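Local coordinates for putative dehydrogenase (Pseudomonas fluorescens, PDB 6UUG), which serves as the oxygenase of a two-component flavin-dependent methanesulfinate monooxygenase in bacterial sulfur assimilation and belongs to the acyl-CoA dehydrogenase family, at residues A[160-165]-A[223-228]; A[149-154]-A[180-185]; A[174-179]-A[192-197]; A[202-207]-A[219-224]. All blocks are in the same frame, centred on the assembly; numbering follows the deposited sequence.

Contact 1: residues A[160-165]-A[223-228]; sequences EFSGKK and FERVRV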
loop_
_atom_site.group_PDB
_atom_site.type_symbol
_atom_site.label_atom_id
_atom_site.label_comp_id
_atom_site.label_asym_id
_atom_site.label_seq_id
_atom_site.Cartn_x
_atom_site.Cartn_y
_atom_site.Cartn_z
ATOM N N GLU A 160 17.897 35.285 34.422
ATOM C CA GLU A 160 17.573 34.053 35.128
ATOM C C GLU A 160 16.475 33.309 34.385
ATOM O O GLU A 160 15.452 33.902 34.025
ATOM C CB GLU A 160 17.135 34.338 36.572
ATOM C CG GLU A 160 18.292 34.666 37.498
ATOM C CD GLU A 160 17.852 34.984 38.918
ATOM O OE1 GLU A 160 16.664 34.783 39.249
ATOM O OE2 GLU A 160 18.708 35.443 39.702
ATOM N N PHE A 161 16.692 32.012 34.159
ATOM C CA PHE A 161 15.665 31.138 33.602
ATOM C C PHE A 161 14.906 30.484 34.750
ATOM O O PHE A 161 15.521 29.973 35.691
ATOM C CB PHE A 161 16.262 30.044 32.707
ATOM C CG PHE A 161 16.857 30.537 31.404
ATOM C CD1 PHE A 161 17.003 31.890 31.134
ATOM C CD2 PHE A 161 17.276 29.623 30.444
ATOM C CE1 PHE A 161 17.559 32.319 29.941
ATOM C CE2 PHE A 161 17.829 30.048 29.247
ATOM C CZ PHE A 161 17.970 31.396 28.994
ATOM N N SER A 162 13.576 30.497 34.666
ATOM C CA SER A 162 12.719 29.870 35.664
ATOM C C SER A 162 11.536 29.209 34.973
ATOM O O SER A 162 10.931 29.796 34.075
ATOM C CB SER A 162 12.206 30.889 36.696
ATOM O OG SER A 162 13.266 31.426 37.465
ATOM N N GLY A 163 11.210 27.995 35.394
ATOM C CA GLY A 163 10.077 27.282 34.850
ATOM C C GLY A 163 10.414 25.821 34.660
ATOM O O GLY A 163 11.424 25.321 35.154
ATOM N N LYS A 164 9.551 25.122 33.932
ATOM C CA LYS A 164 9.723 23.696 33.702
ATOM C C LYS A 164 9.897 23.422 32.214
ATOM O O LYS A 164 9.482 24.219 31.367
ATOM C CB LYS A 164 8.533 22.904 34.262
ATOM C CG LYS A 164 8.417 23.001 35.776
ATOM C CD LYS A 164 7.253 22.191 36.313
ATOM C CE LYS A 164 7.208 22.252 37.835
ATOM N NZ LYS A 164 8.455 21.717 38.459
ATOM N N LYS A 165 10.548 22.299 31.908
ATOM C CA LYS A 165 10.779 21.878 30.534
ATOM C C LYS A 165 10.659 20.366 30.447
ATOM O O LYS A 165 10.936 19.648 31.411
ATOM C CB LYS A 165 12.162 22.314 30.012
ATOM C CG LYS A 165 12.297 23.804 29.772
ATOM C CD LYS A 165 13.510 24.157 28.915
ATOM C CE LYS A 165 13.068 24.918 27.671
ATOM N NZ LYS A 165 12.066 24.144 26.873
ATOM N N PHE A 223 13.784 24.541 36.318
ATOM C CA PHE A 223 14.715 25.661 36.420
ATOM C C PHE A 223 14.238 26.595 37.527
ATOM O O PHE A 223 13.141 27.155 37.437
ATOM C CB PHE A 223 14.803 26.423 35.094
ATOM C CG PHE A 223 15.619 25.728 34.040
ATOM C CD1 PHE A 223 15.108 24.645 33.346
ATOM C CD2 PHE A 223 16.891 26.176 33.730
ATOM C CE1 PHE A 223 15.866 24.009 32.377
ATOM C CE2 PHE A 223 17.652 25.547 32.763
ATOM C CZ PHE A 223 17.143 24.466 32.087
ATOM N N GLU A 224 15.065 26.777 38.553
ATOM C CA GLU A 224 14.742 27.628 39.698
ATOM C C GLU A 224 15.753 28.773 39.755
ATOM O O GLU A 224 16.854 28.600 40.283
ATOM C CB GLU A 224 14.752 26.822 40.995
ATOM C CG GLU A 224 14.147 27.560 42.174
ATOM C CD GLU A 224 12.639 27.683 42.062
ATOM O OE1 GLU A 224 11.955 26.637 42.105
ATOM O OE2 GLU A 224 12.143 28.825 41.918
ATOM N N ARG A 225 15.374 29.931 39.207
ATOM C CA ARG A 225 16.224 31.127 39.180
ATOM C C ARG A 225 17.640 30.798 38.703
ATOM O O ARG A 225 18.639 31.169 39.325
ATOM C CB ARG A 225 16.250 31.812 40.550
ATOM C CG ARG A 225 14.914 32.412 40.966
ATOM C CD ARG A 225 15.036 33.326 42.185
ATOM N NE ARG A 225 15.867 34.500 41.920
ATOM C CZ ARG A 225 17.022 34.752 42.530
ATOM N NH1 ARG A 225 17.481 33.917 43.453
ATOM N NH2 ARG A 225 17.716 35.844 42.222
ATOM N N VAL A 226 17.724 30.095 37.576
ATOM C CA VAL A 226 19.017 29.656 37.058
ATOM C C VAL A 226 19.698 30.834 36.382
ATOM O O VAL A 226 19.174 31.393 35.412
ATOM C CB VAL A 226 18.860 28.484 36.081
ATOM C CG1 VAL A 226 20.220 28.122 35.486
ATOM C CG2 VAL A 226 18.220 27.299 36.777
ATOM N N ARG A 227 20.879 31.197 36.874
ATOM C CA ARG A 227 21.572 32.363 36.347
ATOM C C ARG A 227 22.153 32.070 34.968
ATOM O O ARG A 227 22.694 30.987 34.722
ATOM C CB ARG A 227 22.677 32.799 37.310
ATOM C CG ARG A 227 23.511 33.949 36.785
ATOM C CD ARG A 227 24.499 34.466 37.827
ATOM N NE ARG A 227 25.336 35.529 37.276
ATOM C CZ ARG A 227 25.818 36.547 37.984
ATOM N NH1 ARG A 227 26.568 37.474 37.401
ATOM N NH2 ARG A 227 25.540 36.638 39.276
ATOM N N VAL A 228 22.026 33.040 34.059
ATOM C CA VAL A 228 22.567 32.938 32.704
ATOM C C VAL A 228 23.298 34.237 32.370
ATOM O O VAL A 228 22.694 35.317 32.392
ATOM C CB VAL A 228 21.465 32.650 31.665
ATOM C CG1 VAL A 228 22.060 32.550 30.280
ATOM C CG2 VAL A 228 20.744 31.355 32.010
#
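A beta bulge joins 160-165 to 223-228: F161 pairs with V226 and G163 with F223, both antiparallel hydrogen-bonded pairs, and the register slips by one residue between them. F161 N meets V226 O at 2.8 Å, and F223 N reaches G163 O at 2.7 Å, almost in line with the carbonyl bond. R225, at the corner between the two pairs, gives its backbone N to S162 OG at 3.1 Å. Its side chain bends about its CG-CD bond and carries the guanidinium to E160, whose chain runs extended beyond CG. E160 OE2 makes a salt bridge to R225 NH2 (2.7 Å) and lies over one face of the guanidinium, the two planes 67° apart; E160 OE1 lies 2.8 Å from R225 NE. W158 NE1 also bonds E160 OE2. A glutamine at E160 would probably weaken the hold on R225, leaving the guanidinium without its countercharge and freer to swing. From the partner strand, V228 CG2 sits over the F161 ring in a CH-pi contact, 3.8 Å from its centroid. G163 has backbone angles that a side chain would jam. Such a bulge classically accentuates the twist of an antiparallel sheet, here in an acyl-CoA dehydrogenase-like beta domain.

Contact 2: residues A[149-154]-A[180-185]; sequences RTVVKD and SAVDES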
loop_
_atom_site.group_PDB
_atom_site.type_symbol
_atom_site.label_atom_id
_atom_site.label_comp_id
_atom_site.label_asym_id
_atom_site.label_seq_id
_atom_site.Cartn_x
_atom_site.Cartn_y
_atom_site.Cartn_z
ATOM N N ARG A 149 6.979 27.118 28.952
ATOM C CA ARG A 149 6.850 27.203 30.404
ATOM C C ARG A 149 8.082 27.786 31.087
ATOM O O ARG A 149 7.993 28.187 32.252
ATOM C CB ARG A 149 6.560 25.823 30.999
ATOM C CG ARG A 149 5.156 25.303 30.744
ATOM C CD ARG A 149 4.975 23.934 31.384
ATOM N NE ARG A 149 5.895 22.950 30.821
ATOM C CZ ARG A 149 6.160 21.771 31.375
ATOM N NH1 ARG A 149 5.579 21.423 32.517
ATOM N NH2 ARG A 149 7.017 20.943 30.789
ATOM N N THR A 150 9.228 27.829 30.416
ATOM C CA THR A 150 10.426 28.440 30.976
ATOM C C THR A 150 10.550 29.866 30.456
ATOM O O THR A 150 10.521 30.092 29.244
ATOM C CB THR A 150 11.674 27.630 30.623
ATOM O OG1 THR A 150 11.574 26.335 31.224
ATOM C CG2 THR A 150 12.922 28.314 31.157
ATOM N N VAL A 151 10.666 30.826 31.376
ATOM C CA VAL A 151 10.757 32.237 31.027
ATOM C C VAL A 151 12.054 32.799 31.594
ATOM O O VAL A 151 12.616 32.291 32.571
ATOM C CB VAL A 151 9.548 33.060 31.532
ATOM C CG1 VAL A 151 8.233 32.413 31.118
ATOM C CG2 VAL A 151 9.615 33.231 33.035
ATOM N N VAL A 152 12.536 33.861 30.960
ATOM C CA VAL A 152 13.774 34.516 31.364
ATOM C C VAL A 152 13.436 35.907 31.880
ATOM O O VAL A 152 12.688 36.652 31.235
ATOM C CB VAL A 152 14.791 34.571 30.209
ATOM C CG1 VAL A 152 14.091 34.860 28.891
ATOM C CG2 VAL A 152 15.878 35.616 30.495
ATOM N N LYS A 153 13.969 36.242 33.054
ATOM C CA LYS A 153 13.863 37.574 33.631
ATOM C C LYS A 153 15.219 38.262 33.557
ATOM O O LYS A 153 16.258 37.630 33.778
ATOM C CB LYS A 153 13.394 37.514 35.087
ATOM C CG LYS A 153 12.054 36.829 35.292
ATOM C CD LYS A 153 10.923 37.604 34.641
ATOM C CE LYS A 153 9.594 36.902 34.853
ATOM N NZ LYS A 153 9.351 36.628 36.296
ATOM N N ASP A 154 15.204 39.557 33.245
ATOM C CA ASP A 154 16.416 40.364 33.193
ATOM C C ASP A 154 16.599 41.071 34.531
ATOM O O ASP A 154 15.738 41.854 34.945
ATOM C CB ASP A 154 16.346 41.374 32.047
ATOM C CG ASP A 154 17.687 42.034 31.759
ATOM O OD1 ASP A 154 18.657 41.795 32.514
ATOM O OD2 ASP A 154 17.772 42.791 30.768
ATOM N N SER A 180 16.499 26.721 26.415
ATOM C CA SER A 180 15.749 27.844 25.873
ATOM C C SER A 180 14.789 28.402 26.917
ATOM O O SER A 180 14.372 27.713 27.852
ATOM C CB SER A 180 14.962 27.447 24.623
ATOM O OG SER A 180 14.117 26.345 24.885
ATOM N N ALA A 181 14.435 29.671 26.725
ATOM C CA ALA A 181 13.459 30.357 27.558
ATOM C C ALA A 181 12.799 31.431 26.710
ATOM O O ALA A 181 13.350 31.866 25.699
ATOM C CB ALA A 181 14.106 30.974 28.805
ATOM N N VAL A 182 11.604 31.853 27.119
ATOM C CA VAL A 182 10.875 32.902 26.415
ATOM C C VAL A 182 11.023 34.207 27.185
ATOM O O VAL A 182 10.841 34.245 28.408
ATOM C CB VAL A 182 9.393 32.526 26.212
ATOM C CG1 VAL A 182 9.269 31.364 25.233
ATOM C CG2 VAL A 182 8.732 32.154 27.521
ATOM N N ASP A 183 11.401 35.266 26.477
ATOM C CA ASP A 183 11.384 36.617 27.024
ATOM C C ASP A 183 10.046 37.239 26.659
ATOM O O ASP A 183 9.794 37.545 25.491
ATOM C CB ASP A 183 12.544 37.450 26.486
ATOM C CG ASP A 183 12.306 38.943 26.633
ATOM O OD1 ASP A 183 11.891 39.375 27.732
ATOM O OD2 ASP A 183 12.537 39.683 25.652
ATOM N N GLU A 184 9.189 37.427 27.659
ATOM C CA GLU A 184 7.843 37.924 27.417
ATOM C C GLU A 184 7.869 39.410 27.075
ATOM O O GLU A 184 7.490 40.255 27.891
ATOM C CB GLU A 184 6.968 37.629 28.635
ATOM C CG GLU A 184 7.214 36.224 29.182
ATOM C CD GLU A 184 6.210 35.798 30.237
ATOM O OE1 GLU A 184 4.992 35.931 29.992
ATOM O OE2 GLU A 184 6.640 35.325 31.311
ATOM N N SER A 185 8.331 39.725 25.864
ATOM C CA SER A 185 8.378 41.086 25.343
ATOM C C SER A 185 7.819 41.066 23.929
ATOM O O SER A 185 8.344 40.354 23.066
ATOM C CB SER A 185 9.808 41.636 25.351
#
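V152 holds CG1 between its backbone N and carbonyl carbon (chi1 39°), which sets this methyl against V182 O at 3.3 Å, with A181 CB and D183 CB also beside it. V151 turns CG1 beside its own N, and the methyl meets V182 CG2 at 3.6 Å. The carboxylate end of E184, on an extended chain, comes round from the next turn and puts OE2 3.3 Å from the same V151 CG1, an apolar neighbour. T150 CG2 lies against S180 and A181 of the other strand, 3.7 Å from A181 CB and equally near S180 O, a buried carbonyl without a polar partner in the model. Two backbone bonds straddle V151: V182 N gives to T150 O at 3.0 Å, and V152 N to V182 O at 3.1 Å. The second donor stands 43° out of the carbonyl plane. The strand directions differ by 61°. V151 and K153 bond on their other side to S162 and E160, while A181 and D183 pair with L191 and K189. V151 with V182 is thus a single bridge linking two sheets of the beta domain of this acyl-CoA dehydrogenase-like fold.

Contact 3: residues A[174-179]-A[192-197]; sequences SQMLIA and IAAIPS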
loop_
_atom_site.group_PDB
_atom_site.type_symbol
_atom_site.label_atom_id
_atom_site.label_comp_id
_atom_site.label_asym_id
_atom_site.label_seq_id
_atom_site.Cartn_x
_atom_site.Cartn_y
_atom_site.Cartn_z
ATOM N N SER A 174 25.249 14.789 31.649
ATOM C CA SER A 174 25.838 15.694 30.674
ATOM C C SER A 174 26.659 16.756 31.389
ATOM O O SER A 174 26.488 17.009 32.586
ATOM C CB SER A 174 24.769 16.351 29.789
ATOM O OG SER A 174 24.039 17.352 30.484
ATOM N N GLN A 175 27.576 17.358 30.638
ATOM C CA GLN A 175 28.403 18.444 31.148
ATOM C C GLN A 175 27.871 19.816 30.773
ATOM O O GLN A 175 27.993 20.764 31.561
ATOM C CB GLN A 175 29.844 18.293 30.638
ATOM C CG GLN A 175 30.677 17.246 31.378
ATOM C CD GLN A 175 30.107 15.847 31.287
ATOM O OE1 GLN A 175 30.066 15.244 30.210
ATOM N NE2 GLN A 175 29.666 15.312 32.428
ATOM N N MET A 176 27.270 19.942 29.595
ATOM C CA MET A 176 26.725 21.201 29.122
ATOM C C MET A 176 25.330 20.953 28.570
ATOM O O MET A 176 25.026 19.853 28.093
ATOM C CB MET A 176 27.613 21.835 28.040
ATOM C CG MET A 176 28.990 22.293 28.519
ATOM S SD MET A 176 28.905 23.747 29.594
ATOM C CE MET A 176 28.246 24.990 28.482
ATOM N N LEU A 177 24.488 21.986 28.657
ATOM C CA LEU A 177 23.123 21.961 28.143
ATOM C C LEU A 177 22.887 23.163 27.248
ATOM O O LEU A 177 23.401 24.258 27.494
ATOM C CB LEU A 177 22.066 22.009 29.257
ATOM C CG LEU A 177 21.972 20.930 30.313
ATOM C CD1 LEU A 177 20.907 21.345 31.308
ATOM C CD2 LEU A 177 21.611 19.612 29.655
ATOM N N ILE A 178 22.096 22.952 26.208
ATOM C CA ILE A 178 21.499 24.036 25.445
ATOM C C ILE A 178 20.078 24.199 25.974
ATOM O O ILE A 178 19.248 23.301 25.815
ATOM C CB ILE A 178 21.497 23.742 23.941
ATOM C CG1 ILE A 178 22.924 23.496 23.425
ATOM C CG2 ILE A 178 20.811 24.867 23.192
ATOM C CD1 ILE A 178 23.695 24.757 23.143
ATOM N N ALA A 179 19.785 25.336 26.599
ATOM C CA ALA A 179 18.484 25.577 27.214
ATOM C C ALA A 179 17.820 26.780 26.565
ATOM O O ALA A 179 18.490 27.755 26.215
ATOM C CB ALA A 179 18.621 25.817 28.730
ATOM N N ILE A 192 18.139 31.447 23.583
ATOM C CA ILE A 192 18.894 30.204 23.721
ATOM C C ILE A 192 20.196 30.492 24.462
ATOM O O ILE A 192 20.862 31.493 24.186
ATOM C CB ILE A 192 19.201 29.575 22.347
ATOM C CG1 ILE A 192 17.993 29.669 21.399
ATOM C CG2 ILE A 192 19.661 28.138 22.528
ATOM C CD1 ILE A 192 16.812 28.885 21.841
ATOM N N ALA A 193 20.565 29.606 25.384
ATOM C CA ALA A 193 21.811 29.747 26.130
ATOM C C ALA A 193 22.498 28.393 26.251
ATOM O O ALA A 193 21.845 27.351 26.240
ATOM C CB ALA A 193 21.562 30.330 27.531
ATOM N N ALA A 194 23.826 28.416 26.371
ATOM C CA ALA A 194 24.620 27.231 26.676
ATOM C C ALA A 194 25.139 27.355 28.104
ATOM O O ALA A 194 25.879 28.292 28.411
ATOM C CB ALA A 194 25.786 27.077 25.701
ATOM N N ILE A 195 24.759 26.424 28.971
ATOM C CA ILE A 195 25.095 26.553 30.390
ATOM C C ILE A 195 25.475 25.195 30.955
ATOM O O ILE A 195 25.068 24.146 30.430
ATOM C CB ILE A 195 23.932 27.162 31.205
ATOM C CG1 ILE A 195 22.672 26.309 31.096
ATOM C CG2 ILE A 195 23.647 28.598 30.766
ATOM C CD1 ILE A 195 21.494 26.896 31.858
ATOM N N PRO A 196 26.293 25.178 32.013
ATOM C CA PRO A 196 26.690 23.901 32.619
ATOM C C PRO A 196 25.483 23.153 33.157
ATOM O O PRO A 196 24.572 23.747 33.740
ATOM C CB PRO A 196 27.640 24.319 33.750
ATOM C CG PRO A 196 28.106 25.671 33.378
ATOM C CD PRO A 196 26.965 26.322 32.653
ATOM N N SER A 197 25.482 21.830 32.958
ATOM C CA SER A 197 24.314 21.039 33.331
ATOM C C SER A 197 24.147 20.931 34.838
ATOM O O SER A 197 23.036 20.668 35.303
ATOM C CB SER A 197 24.401 19.641 32.719
ATOM O OG SER A 197 24.837 19.726 31.373
#
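S197 donates its hydroxyl to S174 OG across 2.7 Å, and S174 OG is bonded in turn to A171 O, so the two serines form a short relay where the strands begin to part. The same S197 closes a second link through its backbone: S197 N to Q175 O is nearly straight at hydrogen (3.1 Å, 170°), but the donor lies above the plane of the Q175 carbonyl, 56° out of it. Q175 turns its side chain away, its OE1 taking R65 NH2 and F138 N. Further along, the backbones satisfy each other in two reciprocal pairs. L177 N reaches I195 O at 2.9 Å and I195 N returns to L177 O; A179 and A193 repeat the exchange. This regular antiparallel ladder is the hairpin of strands 176-183 and 189-196, within a small sheet whose other strand, 139-142, takes the backbone polar groups of M176 and I178. Between the bonds, CA hydrogens approach carbonyls, as I178 CA does A193 O. L177 CG points beside its own N (chi1 -61°) and lies 3.3 Å from S197 OG, packing against it from one side. Cutting L177 back to alanine is likely to open a gap beside S197 CB and OG and give that side chain more freedom to shift. On the opposite face of the sheet I178 CG2 meets I192 CG2 at 3.5 Å, and I178 CD1 lies against A194 CB, with M112 and V116 of helix 100-119 packed against I178. M176 bends twice, bringing SD to 3.8 Å from P196 CA and CE back along the I195 backbone.

Contact 4: residues A[202-207]-A[219-224]; sequences ITLHND and GSATFE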
loop_
_atom_site.group_PDB
_atom_site.type_symbol
_atom_site.label_atom_id
_atom_site.label_comp_id
_atom_site.label_asym_id
_atom_site.label_seq_id
_atom_site.Cartn_x
_atom_site.Cartn_y
_atom_site.Cartn_z
ATOM N N ILE A 202 19.134 23.978 38.583
ATOM C CA ILE A 202 18.684 23.010 37.589
ATOM C C ILE A 202 18.410 21.689 38.283
ATOM O O ILE A 202 19.290 21.140 38.959
ATOM C CB ILE A 202 19.721 22.827 36.468
ATOM C CG1 ILE A 202 19.974 24.150 35.744
ATOM C CG2 ILE A 202 19.246 21.757 35.487
ATOM C CD1 ILE A 202 21.002 24.036 34.648
ATOM N N THR A 203 17.198 21.172 38.109
ATOM C CA THR A 203 16.809 19.864 38.624
ATOM C C THR A 203 16.347 19.008 37.453
ATOM O O THR A 203 15.295 19.274 36.866
ATOM C CB THR A 203 15.706 19.989 39.667
ATOM O OG1 THR A 203 16.191 20.755 40.775
ATOM C CG2 THR A 203 15.287 18.614 40.143
ATOM N N LEU A 204 17.138 17.989 37.118
ATOM C CA LEU A 204 16.841 17.074 36.017
ATOM C C LEU A 204 16.121 15.853 36.585
ATOM O O LEU A 204 16.716 15.059 37.321
ATOM C CB LEU A 204 18.125 16.675 35.292
ATOM C CG LEU A 204 19.037 17.799 34.796
ATOM C CD1 LEU A 204 20.340 17.236 34.248
ATOM C CD2 LEU A 204 18.334 18.642 33.744
ATOM N N HIS A 205 14.843 15.695 36.230
ATOM C CA HIS A 205 14.001 14.710 36.902
ATOM C C HIS A 205 14.294 13.280 36.470
ATOM O O HIS A 205 14.155 12.360 37.285
ATOM C CB HIS A 205 12.531 15.038 36.664
ATOM C CG HIS A 205 12.124 16.367 37.212
ATOM N ND1 HIS A 205 12.446 16.768 38.491
ATOM C CD2 HIS A 205 11.437 17.393 36.656
ATOM C CE1 HIS A 205 11.969 17.983 38.702
ATOM N NE2 HIS A 205 11.351 18.383 37.604
ATOM N N ASN A 206 14.693 13.078 35.215
ATOM C CA ASN A 206 14.964 11.746 34.676
ATOM C C ASN A 206 13.763 10.826 34.886
ATOM O O ASN A 206 13.882 9.695 35.364
ATOM C CB ASN A 206 16.234 11.149 35.288
ATOM C CG ASN A 206 17.030 10.318 34.290
ATOM O OD1 ASN A 206 16.516 9.913 33.241
ATOM N ND2 ASN A 206 18.294 10.062 34.613
ATOM N N ASP A 207 12.586 11.342 34.539
ATOM C CA ASP A 207 11.339 10.591 34.557
ATOM C C ASP A 207 10.979 10.037 33.184
ATOM O O ASP A 207 9.847 9.579 32.988
ATOM C CB ASP A 207 10.205 11.477 35.072
ATOM C CG ASP A 207 10.136 12.806 34.344
ATOM O OD1 ASP A 207 11.210 13.342 33.994
ATOM O OD2 ASP A 207 9.016 13.309 34.113
ATOM N N GLY A 219 13.373 13.097 29.704
ATOM C CA GLY A 219 12.409 13.465 30.724
ATOM C C GLY A 219 12.265 14.954 30.968
ATOM O O GLY A 219 12.352 15.754 30.033
ATOM N N SER A 220 12.056 15.339 32.225
ATOM C CA SER A 220 11.722 16.706 32.599
ATOM C C SER A 220 12.876 17.381 33.328
ATOM O O SER A 220 13.792 16.730 33.839
ATOM C CB SER A 220 10.476 16.743 33.494
ATOM O OG SER A 220 9.288 16.614 32.737
ATOM N N ALA A 221 12.807 18.712 33.377
ATOM C CA ALA A 221 13.725 19.524 34.162
ATOM C C ALA A 221 12.966 20.692 34.773
ATOM O O ALA A 221 11.999 21.196 34.193
ATOM C CB ALA A 221 14.897 20.050 33.324
ATOM N N THR A 222 13.413 21.114 35.954
ATOM C CA THR A 222 12.904 22.299 36.630
ATOM C C THR A 222 14.035 23.310 36.769
ATOM O O THR A 222 15.118 22.966 37.252
ATOM C CB THR A 222 12.329 21.954 38.009
ATOM O OG1 THR A 222 11.131 21.182 37.854
ATOM C CG2 THR A 222 12.003 23.221 38.789
ATOM N N PHE A 223 13.784 24.541 36.318
ATOM C CA PHE A 223 14.715 25.661 36.420
ATOM C C PHE A 223 14.238 26.595 37.527
ATOM O O PHE A 223 13.141 27.155 37.437
ATOM C CB PHE A 223 14.803 26.423 35.094
ATOM C CG PHE A 223 15.619 25.728 34.040
ATOM C CD1 PHE A 223 15.108 24.645 33.346
ATOM C CD2 PHE A 223 16.891 26.176 33.730
ATOM C CE1 PHE A 223 15.866 24.009 32.377
ATOM C CE2 PHE A 223 17.652 25.547 32.763
ATOM C CZ PHE A 223 17.143 24.466 32.087
ATOM N N GLU A 224 15.065 26.777 38.553
ATOM C CA GLU A 224 14.742 27.628 39.698
ATOM C C GLU A 224 15.753 28.773 39.755
ATOM O O GLU A 224 16.854 28.600 40.283
ATOM C CB GLU A 224 14.752 26.822 40.995
ATOM C CG GLU A 224 14.147 27.560 42.174
ATOM C CD GLU A 224 12.639 27.683 42.062
ATOM O OE1 GLU A 224 11.955 26.637 42.105
ATOM O OE2 GLU A 224 12.143 28.825 41.918
HETATM O O HOH W 1 15.523 23.228 40.592
#
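T203 and T222 exchange backbone bonds across strands that run 170° antiparallel: T203 N to T222 O at 2.9 Å and T222 N to T203 O at 2.8 Å, each donor in the carbonyl plane. Past the strand end, H205 N continues the ladder to S220 O, tilted 34° from the S220 carbonyl plane. H205 places CG beside its own N (chi1 -62°), so the imidazole folds back along the opposite strand, with T203 O over one ring face. At the ring edge S220 CB lies 3.4 Å from H205 CD2, and H205 NE2 meets T222 OG1 at 2.8 Å in a bond that either could donate. T222 OG1 has a second partner in K164 NZ. D207 turns back through OD1, which takes S220 N at 2.8 Å on its syn lone pair. Neighbouring G219 has no side chain, and a CB there would collide with this carboxylate oxygen. On the other face of the pair, L204 CD2 touches A221 CB at 3.7 Å, and I202 CG1 rests beside F223 CE2, the two side chains pointing the same way. A water bonds T203 OG1 and, weakly, T222 O. The chemistry is divided by face: apolar groups line one side, while on the other the side chains of H205 and D207, past the end of strand 202-204, add polar bonds to T222 and S220.

Overall arrangement
Contact 3 is the buried member, an apolar hairpin whose polar needs are met mostly by backbone; contacts 1, 2 and 4 lie partly at the surface. Contacts 1 and 4 add side-chain polar bonds, a salt bridge and a histidine-threonine pair, while contact 2 has two backbone bonds and apolar packing. Contacts 1 and 4 share F223 and E224 and both use strand 221-228, paired with strands 159-162 and 164-165 in one and with 202-204 in the other. Contact 2 ties strand 151-154, the neighbour of 159-162, to strand 176-183, which contact 3 also uses. F161, F223 and V228 pack onto A179 and A193, larger side chains of contact 1 resting on the alanines of contact 3.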